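Local coordinates for protein acetyltransferase, GNAT family (Streptococcus pneumoniae, PDB 2ATR) that is of unknown function but probably transfers an acetyl group from acetyl-coenzyme A to an acceptor, as GNAT acetyltransferases do, at residues V101-E106 with G113-M118. Residues are numbered along the deposited sequence; the frame is centred on the assembly and turned at random.
Sequences VQLATE and GFYRSM
The ring of Tyr115 lies between two apolar groups. Leu103 covers one face, with CD1 of Leu103 standing 3.8 Å from the centroid of the Tyr115 ring and only 8° off the ring normal, a CH-pi contact. On the opposite face sits CD2 of Phe114, the preceding residue of the helix, 3.7 Å above the plane of the Tyr115 ring. OG1 of Thr105 comes to the edge, 3.7 Å from CE2 of Tyr115, whereas CG2 of Thr105 approaches from the rim of the Leu103 face, clear of the plane and 3.9 Å from CD2 of Tyr115.

Leucine suits its place because its forked end offers two methyls to one flat surface: while CD1 takes the centre, CD2 of Leu103 reaches 3.5 Å from CD1 of Tyr115. The fork is delivered by a chi1 of 61°, which puts CG between the backbone N and the carbonyl carbon. With the nearest CA atoms, those of Thr105 and Tyr115, 9.1 Å apart, the long flat ring of tyrosine spans the gap. CB of Tyr115 points toward segment 101-106, and a chi1 of -69° sets CG anti to the carbonyl carbon, which carries the ring beneath the Leu103 methyls. Threonine is short enough to border the ring without covering it, and its hydroxyl makes a weak hydrogen bond to the carbonyl O of Glu106.

The helix that follows strand 100-102 thus folds back on the chain leaving that strand, consistent with a beta-alpha unit in the later half of a GNAT fold. Strand 100-102 pairs in parallel with strand 66-74, where Leu103 also touches Val69, and Tyr115 and Phe114 both rest on Leu72, while Phe114 and Met118, a selenomethionine, pack against helix 83-92.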
# COMPACT_ATOMS: atom_id res chain seq x y z
N VAL A 101 9.66 7.37 5.50
CA VAL A 101 8.58 6.62 4.90
C VAL A 101 9.19 5.33 4.33
O VAL A 101 10.18 5.40 3.59
CB VAL A 101 7.86 7.44 3.83
CG1 VAL A 101 6.78 6.59 3.19
CG2 VAL A 101 7.24 8.74 4.46
N GLN A 102 8.61 4.18 4.69
CA GLN A 102 9.16 2.90 4.32
C GLN A 102 8.11 1.92 3.84
O GLN A 102 6.92 2.18 3.93
CB GLN A 102 9.95 2.29 5.49
CG GLN A 102 11.13 3.12 5.94
CD GLN A 102 11.88 2.45 7.05
OE1 GLN A 102 12.53 1.45 6.84
NE2 GLN A 102 11.77 2.98 8.22
N LEU A 103 8.58 0.77 3.35
CA LEU A 103 7.71 -0.31 2.85
C LEU A 103 8.62 -1.54 2.81
O LEU A 103 9.89 -1.43 2.89
CB LEU A 103 7.09 0.00 1.48
CG LEU A 103 7.94 0.25 0.21
CD1 LEU A 103 8.27 -1.06 -0.56
CD2 LEU A 103 7.17 1.16 -0.70
N ALA A 104 8.00 -2.71 2.67
CA ALA A 104 8.77 -3.97 2.54
C ALA A 104 8.11 -4.69 1.35
O ALA A 104 6.88 -4.71 1.22
CB ALA A 104 8.66 -4.83 3.84
N THR A 105 8.93 -5.25 0.47
CA THR A 105 8.38 -5.92 -0.71
C THR A 105 9.11 -7.22 -1.06
O THR A 105 10.28 -7.39 -0.66
CB THR A 105 8.24 -4.93 -1.94
OG1 THR A 105 7.52 -5.59 -2.96
CG2 THR A 105 9.61 -4.44 -2.49
N GLU A 106 8.46 -8.14 -1.82
CA GLU A 106 9.21 -9.26 -2.41
C GLU A 106 10.29 -8.69 -3.28
O GLU A 106 10.08 -7.72 -4.01
CB GLU A 106 8.33 -10.20 -3.25
CG GLU A 106 7.40 -10.97 -2.41
CD GLU A 106 6.47 -11.85 -3.24
OE1 GLU A 106 6.83 -12.19 -4.40
OE2 GLU A 106 5.39 -12.20 -2.71
N GLY A 113 11.88 -2.35 -9.25
CA GLY A 113 11.92 -1.33 -10.30
C GLY A 113 10.75 -0.35 -10.15
O GLY A 113 10.93 0.85 -10.30
N PHE A 114 9.56 -0.85 -9.82
CA PHE A 114 8.41 0.01 -9.59
C PHE A 114 8.58 1.01 -8.40
O PHE A 114 8.34 2.21 -8.56
CB PHE A 114 7.09 -0.75 -9.46
CG PHE A 114 5.96 0.11 -8.89
CD1 PHE A 114 5.30 1.04 -9.70
CD2 PHE A 114 5.57 0.01 -7.55
CE1 PHE A 114 4.27 1.85 -9.18
CE2 PHE A 114 4.56 0.83 -7.04
CZ PHE A 114 3.92 1.75 -7.87
N TYR A 115 8.98 0.52 -7.24
CA TYR A 115 9.20 1.40 -6.07
C TYR A 115 10.36 2.40 -6.27
O TYR A 115 10.28 3.55 -5.82
CB TYR A 115 9.36 0.57 -4.80
CG TYR A 115 8.08 -0.10 -4.40
CD1 TYR A 115 6.90 0.67 -4.12
CD2 TYR A 115 7.98 -1.51 -4.39
CE1 TYR A 115 5.69 0.04 -3.77
CE2 TYR A 115 6.75 -2.16 -4.09
CZ TYR A 115 5.63 -1.39 -3.77
OH TYR A 115 4.45 -2.03 -3.47
N ARG A 116 11.40 1.98 -6.97
CA ARG A 116 12.46 2.93 -7.35
C ARG A 116 11.91 4.01 -8.24
O ARG A 116 12.24 5.19 -8.05
CB ARG A 116 13.65 2.22 -7.97
CG ARG A 116 14.62 1.56 -6.98
CD ARG A 116 15.95 1.12 -7.72
NE ARG A 116 16.99 0.66 -6.78
CZ ARG A 116 17.55 -0.55 -6.78
NH1 ARG A 116 17.21 -1.47 -7.70
NH2 ARG A 116 18.46 -0.85 -5.88
N SER A 117 10.96 3.67 -9.14
CA SER A 117 10.36 4.70 -10.02
C SER A 117 9.53 5.63 -9.18
O SER A 117 9.27 6.78 -9.57
CB SER A 117 9.51 4.09 -11.17
OG SER A 117 8.25 3.67 -10.64
N MSE A 118 9.14 5.17 -7.99
CA MSE A 118 8.38 6.01 -7.07
C MSE A 118 9.33 6.79 -6.15
O MSE A 118 8.86 7.55 -5.35
CB MSE A 118 7.36 5.21 -6.25
CG MSE A 118 6.12 4.70 -6.98
SE MSE A 118 5.15 5.95 -7.92
CE MSE A 118 5.68 5.58 -9.47